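Local coordinates for protein heme oxygenase (Chlamydomonas reinhardtii, PDB 4RAJ) that probably binds heme and cleaves its ring oxidatively to biliverdin, releasing iron and carbon monoxide, at residues M151-A162 and T174-N184. Residues are numbered along the deposited sequence; the frame is centred on the assembly and turned at random.
Sequences MASGGQIVKRWA and TAAFDYTGESN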
ATOM      1  N   MET A 151       0.926   5.649  -1.647  1.00 24.49           N
ATOM      2  CA  MET A 151      -0.243   5.820  -2.519  1.00 26.98           C
ATOM      3  C   MET A 151      -0.669   7.279  -2.593  1.00 28.07           C
ATOM      4  O   MET A 151      -1.100   7.766  -3.656  1.00 25.48           O
ATOM      5  CB  MET A 151      -1.404   4.954  -2.029  1.00 22.97           C
ATOM      6  CG  MET A 151      -1.067   3.465  -2.109  1.00 24.55           C
ATOM      7  SD  MET A 151      -0.931   2.931  -3.836  1.00 30.70           S
ATOM      8  CE  MET A 151      -2.599   3.353  -4.329  1.00 37.96           C
ATOM      9  N   ALA A 152      -0.542   7.966  -1.456  1.00 28.22           N
ATOM     10  CA  ALA A 152      -0.919   9.380  -1.339  1.00 35.16           C
ATOM     11  C   ALA A 152       0.123  10.297  -1.985  1.00 42.01           C
ATOM     12  O   ALA A 152      -0.117  11.495  -2.188  1.00 36.42           O
ATOM     13  CB  ALA A 152      -1.111   9.748   0.131  1.00 26.36           C
ATOM     14  N   SER A 153       1.265   9.704  -2.322  1.00 37.37           N
ATOM     15  CA  SER A 153       2.440  10.413  -2.801  1.00 44.82           C
ATOM     16  C   SER A 153       2.774  10.108  -4.254  1.00 42.46           C
ATOM     17  O   SER A 153       2.284  10.774  -5.173  1.00 38.68           O
ATOM     18  CB  SER A 153       3.643  10.049  -1.939  1.00 52.58           C
ATOM     19  OG  SER A 153       4.849  10.144  -2.676  1.00 71.03           O
ATOM     20  N   GLY A 154       3.654   9.128  -4.445  1.00 32.45           N
ATOM     21  CA  GLY A 154       4.096   8.727  -5.767  1.00 33.86           C
ATOM     22  C   GLY A 154       2.948   8.186  -6.595  1.00 34.52           C
ATOM     23  O   GLY A 154       2.950   8.291  -7.820  1.00 37.36           O
ATOM     24  N   GLY A 155       1.968   7.593  -5.918  1.00 32.08           N
ATOM     25  CA  GLY A 155       0.770   7.078  -6.568  1.00 26.00           C
ATOM     26  C   GLY A 155       0.083   8.097  -7.471  1.00 36.24           C
ATOM     27  O   GLY A 155      -0.572   7.720  -8.443  1.00 32.64           O
ATOM     28  N   GLN A 156       0.231   9.387  -7.164  1.00 32.60           N
ATOM     29  CA  GLN A 156      -0.400  10.429  -7.977  1.00 33.24           C
ATOM     30  C   GLN A 156       0.224  10.506  -9.369  1.00 32.15           C
ATOM     31  O   GLN A 156      -0.399  10.986 -10.318  1.00 32.94           O
ATOM     32  CB  GLN A 156      -0.309  11.792  -7.283  1.00 33.20           C
ATOM     33  CG  GLN A 156      -0.896  11.794  -5.893  1.00 34.09           C
ATOM     34  CD  GLN A 156      -2.298  11.221  -5.860  1.00 32.61           C
ATOM     35  OE1 GLN A 156      -3.244  11.841  -6.349  1.00 35.36           O
ATOM     36  NE2 GLN A 156      -2.440  10.026  -5.287  1.00 25.12           N
ATOM     37  N   ILE A 157       1.456  10.029  -9.487  1.00 32.83           N
ATOM     38  CA  ILE A 157       2.138  10.026 -10.775  1.00 38.25           C
ATOM     39  C   ILE A 157       1.607   8.901 -11.658  1.00 33.45           C
ATOM     40  O   ILE A 157       1.343   9.103 -12.843  1.00 35.48           O
ATOM     41  CB  ILE A 157       3.664   9.883 -10.605  1.00 48.77           C
ATOM     42  CG1 ILE A 157       4.228  11.100  -9.866  1.00 57.19           C
ATOM     43  CG2 ILE A 157       4.341   9.733 -11.954  1.00 44.17           C
ATOM     44  CD1 ILE A 157       5.665  10.929  -9.406  1.00 58.51           C
ATOM     45  N   VAL A 158       1.445   7.715 -11.079  1.00 30.02           N
ATOM     46  CA  VAL A 158       0.818   6.602 -11.787  1.00 23.48           C
ATOM     47  C   VAL A 158      -0.581   6.999 -12.247  1.00 23.51           C
ATOM     48  O   VAL A 158      -0.984   6.719 -13.369  1.00 24.92           O
ATOM     49  CB  VAL A 158       0.731   5.344 -10.890  1.00 27.35           C
ATOM     50  CG1 VAL A 158      -0.064   4.249 -11.571  1.00 23.91           C
ATOM     51  CG2 VAL A 158       2.130   4.849 -10.543  1.00 32.74           C
ATOM     52  N   LYS A 159      -1.314   7.669 -11.366  1.00 21.03           N
ATOM     53  CA  LYS A 159      -2.665   8.128 -11.670  1.00 23.60           C
ATOM     54  C   LYS A 159      -2.695   9.036 -12.904  1.00 27.11           C
ATOM     55  O   LYS A 159      -3.524   8.861 -13.808  1.00 24.36           O
ATOM     56  CB  LYS A 159      -3.235   8.855 -10.450  1.00 28.49           C
ATOM     57  CG  LYS A 159      -4.365   9.804 -10.725  1.00 30.20           C
ATOM     58  CD  LYS A 159      -4.919  10.284  -9.402  1.00 30.00           C
ATOM     59  CE  LYS A 159      -5.661  11.577  -9.554  1.00 39.59           C
ATOM     60  NZ  LYS A 159      -6.425  11.904  -8.321  1.00 39.80           N
ATOM     61  N   ARG A 160      -1.773   9.992 -12.945  1.00 26.60           N
ATOM     62  CA  ARG A 160      -1.696  10.924 -14.068  1.00 28.84           C
ATOM     63  C   ARG A 160      -1.400  10.218 -15.392  1.00 28.00           C
ATOM     64  O   ARG A 160      -1.975  10.573 -16.438  1.00 27.10           O
ATOM     65  CB  ARG A 160      -0.637  12.001 -13.794  1.00 31.71           C
ATOM     66  CG  ARG A 160      -1.184  13.215 -13.048  1.00 39.51           C
ATOM     67  CD  ARG A 160      -0.066  14.088 -12.490  1.00 59.29           C
ATOM     68  NE  ARG A 160      -0.206  14.277 -11.047  1.00 75.42           N
ATOM     69  CZ  ARG A 160       0.767  14.692 -10.238  1.00 75.81           C
ATOM     70  NH1 ARG A 160       1.971  14.962 -10.728  1.00 78.95           N
ATOM     71  NH2 ARG A 160       0.537  14.831  -8.937  1.00 70.10           N
ATOM     72  N   TRP A 161      -0.501   9.239 -15.358  1.00 22.23           N
ATOM     73  CA  TRP A 161      -0.179   8.454 -16.548  1.00 23.72           C
ATOM     74  C   TRP A 161      -1.353   7.591 -16.980  1.00 23.13           C
ATOM     75  O   TRP A 161      -1.671   7.527 -18.166  1.00 24.51           O
ATOM     76  CB  TRP A 161       1.052   7.568 -16.313  1.00 23.55           C
ATOM     77  CG  TRP A 161       2.344   8.243 -16.614  1.00 28.64           C
ATOM     78  CD1 TRP A 161       3.325   8.574 -15.727  1.00 42.30           C
ATOM     79  CD2 TRP A 161       2.800   8.682 -17.898  1.00 29.30           C
ATOM     80  NE1 TRP A 161       4.363   9.194 -16.380  1.00 38.80           N
ATOM     81  CE2 TRP A 161       4.065   9.269 -17.714  1.00 36.27           C
ATOM     82  CE3 TRP A 161       2.252   8.646 -19.184  1.00 37.13           C
ATOM     83  CZ2 TRP A 161       4.800   9.810 -18.773  1.00 37.76           C
ATOM     84  CZ3 TRP A 161       2.979   9.189 -20.231  1.00 34.19           C
ATOM     85  CH2 TRP A 161       4.241   9.759 -20.018  1.00 41.72           C
ATOM     86  N   ALA A 162      -2.002   6.926 -16.030  1.00 19.78           N
ATOM     87  CA  ALA A 162      -3.180   6.123 -16.363  1.00 21.69           C
ATOM     88  C   ALA A 162      -4.236   6.965 -17.072  1.00 27.67           C
ATOM     89  O   ALA A 162      -4.796   6.552 -18.097  1.00 22.52           O
ATOM     90  CB  ALA A 162      -3.773   5.483 -15.100  1.00 19.06           C
ATOM     91  N   THR A 174      -9.093   5.752 -11.698  1.00 21.29           N
ATOM     92  CA  THR A 174      -7.949   5.926 -10.801  1.00 18.81           C
ATOM     93  C   THR A 174      -8.373   6.007  -9.349  1.00 20.40           C
ATOM     94  O   THR A 174      -7.756   6.729  -8.558  1.00 21.74           O
ATOM     95  CB  THR A 174      -7.119   7.192 -11.157  1.00 21.37           C
ATOM     96  OG1 THR A 174      -7.898   8.381 -10.943  1.00 21.20           O
ATOM     97  CG2 THR A 174      -6.639   7.142 -12.621  1.00 22.37           C
ATOM     98  N   ALA A 175      -9.424   5.270  -8.987  1.00 17.65           N
ATOM     99  CA  ALA A 175      -9.951   5.336  -7.623  1.00 21.13           C
ATOM    100  C   ALA A 175      -8.935   4.839  -6.588  1.00 21.32           C
ATOM    101  O   ALA A 175      -8.957   5.274  -5.435  1.00 20.67           O
ATOM    102  CB  ALA A 175     -11.259   4.545  -7.512  1.00 28.35           C
ATOM    103  N   ALA A 176      -8.039   3.951  -7.009  1.00 21.15           N
ATOM    104  CA  ALA A 176      -6.961   3.470  -6.139  1.00 17.85           C
ATOM    105  C   ALA A 176      -6.088   4.619  -5.644  1.00 22.82           C
ATOM    106  O   ALA A 176      -5.512   4.549  -4.555  1.00 19.83           O
ATOM    107  CB  ALA A 176      -6.098   2.442  -6.876  1.00 16.34           C
ATOM    108  N   PHE A 177      -5.992   5.667  -6.463  1.00 17.41           N
ATOM    109  CA  PHE A 177      -5.119   6.811  -6.202  1.00 16.89           C
ATOM    110  C   PHE A 177      -5.881   8.114  -5.896  1.00 19.32           C
ATOM    111  O   PHE A 177      -5.270   9.181  -5.794  1.00 21.75           O
ATOM    112  CB  PHE A 177      -4.206   7.029  -7.411  1.00 17.44           C
ATOM    113  CG  PHE A 177      -3.471   5.784  -7.834  1.00 20.51           C
ATOM    114  CD1 PHE A 177      -2.409   5.310  -7.087  1.00 27.11           C
ATOM    115  CD2 PHE A 177      -3.854   5.085  -8.972  1.00 21.68           C
ATOM    116  CE1 PHE A 177      -1.743   4.157  -7.472  1.00 26.87           C
ATOM    117  CE2 PHE A 177      -3.187   3.937  -9.364  1.00 22.68           C
ATOM    118  CZ  PHE A 177      -2.134   3.471  -8.616  1.00 21.38           C
ATOM    119  N   ASP A 178      -7.198   8.028  -5.747  1.00 18.47           N
ATOM    120  CA  ASP A 178      -8.003   9.230  -5.519  1.00 29.53           C
ATOM    121  C   ASP A 178      -8.220   9.523  -4.029  1.00 28.16           C
ATOM    122  O   ASP A 178      -8.355   8.606  -3.211  1.00 22.21           O
ATOM    123  CB  ASP A 178      -9.368   9.116  -6.200  1.00 23.55           C
ATOM    124  CG  ASP A 178      -9.283   9.144  -7.723  1.00 32.03           C
ATOM    125  OD1 ASP A 178      -8.246   9.558  -8.302  1.00 28.74           O
ATOM    126  OD2 ASP A 178     -10.272   8.732  -8.348  1.00 29.80           O
ATOM    127  N   TYR A 179      -8.268  10.812  -3.700  1.00 20.54           N
ATOM    128  CA  TYR A 179      -8.536  11.269  -2.340  1.00 20.80           C
ATOM    129  C   TYR A 179      -9.565  12.379  -2.408  1.00 25.45           C
ATOM    130  O   TYR A 179      -9.226  13.558  -2.352  1.00 26.01           O
ATOM    131  CB  TYR A 179      -7.248  11.754  -1.658  1.00 20.95           C
ATOM    132  CG  TYR A 179      -6.256  10.612  -1.487  1.00 19.75           C
ATOM    133  CD1 TYR A 179      -5.419  10.235  -2.540  1.00 21.92           C
ATOM    134  CD2 TYR A 179      -6.173   9.906  -0.295  1.00 22.03           C
ATOM    135  CE1 TYR A 179      -4.525   9.171  -2.412  1.00 22.19           C
ATOM    136  CE2 TYR A 179      -5.272   8.837  -0.149  1.00 24.00           C
ATOM    137  CZ  TYR A 179      -4.458   8.481  -1.216  1.00 24.19           C
ATOM    138  OH  TYR A 179      -3.570   7.427  -1.108  1.00 20.99           O
ATOM    139  N   THR A 180     -10.828  11.991  -2.530  1.00 24.01           N
ATOM    140  CA  THR A 180     -11.891  12.947  -2.827  1.00 24.42           C
ATOM    141  C   THR A 180     -12.519  13.586  -1.580  1.00 26.69           C
ATOM    142  O   THR A 180     -13.376  14.465  -1.700  1.00 27.78           O
ATOM    143  CB  THR A 180     -12.998  12.275  -3.636  1.00 31.06           C
ATOM    144  OG1 THR A 180     -13.593  11.246  -2.837  1.00 29.61           O
ATOM    145  CG2 THR A 180     -12.420  11.659  -4.899  1.00 28.80           C
ATOM    146  N   GLY A 181     -12.102  13.144  -0.396  1.00 26.52           N
ATOM    147  CA  GLY A 181     -12.559  13.755   0.841  1.00 25.79           C
ATOM    148  C   GLY A 181     -11.443  14.573   1.469  1.00 28.46           C
ATOM    149  O   GLY A 181     -11.116  15.654   1.000  1.00 29.29           O
ATOM    150  N   GLU A 182     -10.851  14.049   2.538  1.00 25.31           N
ATOM    151  CA  GLU A 182      -9.622  14.618   3.088  1.00 25.07           C
ATOM    152  C   GLU A 182      -8.512  14.583   2.033  1.00 23.24           C
ATOM    153  O   GLU A 182      -8.354  13.583   1.342  1.00 22.97           O
ATOM    154  CB  GLU A 182      -9.183  13.834   4.328  1.00 25.95           C
ATOM    155  CG  GLU A 182      -8.177  14.547   5.210  1.00 30.07           C
ATOM    156  CD  GLU A 182      -8.806  15.637   6.050  1.00 37.19           C
ATOM    157  OE1 GLU A 182      -9.579  15.305   6.976  1.00 38.70           O
ATOM    158  OE2 GLU A 182      -8.531  16.825   5.782  1.00 30.53           O
ATOM    159  N   SER A 183      -7.728  15.652   1.918  1.00 26.31           N
ATOM    160  CA  SER A 183      -6.683  15.682   0.888  1.00 26.43           C
ATOM    161  C   SER A 183      -5.582  14.667   1.180  1.00 30.67           C
ATOM    162  O   SER A 183      -5.325  14.348   2.337  1.00 25.26           O
ATOM    163  CB  SER A 183      -6.068  17.068   0.771  1.00 28.98           C
ATOM    164  OG  SER A 183      -5.298  17.376   1.927  1.00 31.85           O
ATOM    165  N   ASN A 184      -4.927  14.181   0.128  1.00 28.71           N
ATOM    166  CA  ASN A 184      -3.801  13.267   0.295  1.00 24.14           C
ATOM    167  C   ASN A 184      -2.711  13.913   1.149  1.00 29.27           C
ATOM    168  O   ASN A 184      -2.130  13.273   2.027  1.00 24.70           O
ATOM    169  CB  ASN A 184      -3.239  12.814  -1.073  1.00 30.44           C
ATOM    170  CG  ASN A 184      -2.877  13.978  -1.997  1.00 32.67           C
ATOM    171  OD1 ASN A 184      -3.504  15.038  -1.971  1.00 30.67           O
ATOM    172  ND2 ASN A 184      -1.861  13.773  -2.832  1.00 28.15           N
TER
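In the all-helical heme oxygenase fold, the loop that leads into helix 184-200 folds back over the kink between helices 140-151 and 155-165, with the Phe177 ring at the centre of the junction. That ring is wedged among four residues of 151-162: Val158 lies over one face, with CG1 3.7 Å from Phe177 CZ, while Met151 CE, Lys159 CB and Gly155 O approach obliquely. Because Met151 is bent at chi2 and chi3, its methyl end curls back to the ring, CE lying 3.4 Å from Phe177 CE1 in a Met-aromatic contact whose sulfur sits well off the ring normal. Gly155 fits here without a side chain, its O 3.3 Å from Phe177 CD1.

Gly154 and Gly155 probably correspond to the glycine-rich bend of the distal helix, which lies over the heme in heme oxygenases. A bound polyether, probably from the crystallisation liquor, lies about 5 Å from the Phe177 side chain. Gln156 fastens the loop to the bend: its NE2 donates to Phe177 O at 3.0 Å, on a lone pair, and also to Met151 O. Both acceptors lie within 7° of the amide plane, which fixes the rotation of that group. Asn184 ND2 gives a second tie, 2.9 Å to Ala152 O with an N-H...O angle of 158°, and Asn184 CB rests over one face of the Tyr179 ring.

Farther along helix 155-165, the extended Lys159 chain passes Phe177 CB and Thr174 to form a salt bridge, NZ to Asp178 OD1 at 3.0 Å, on the anti side but 30° out of the carboxylate plane. Thr174 OG1 donates to that same oxygen from the opposite face of the plane, while also accepting from Arg163 NH1.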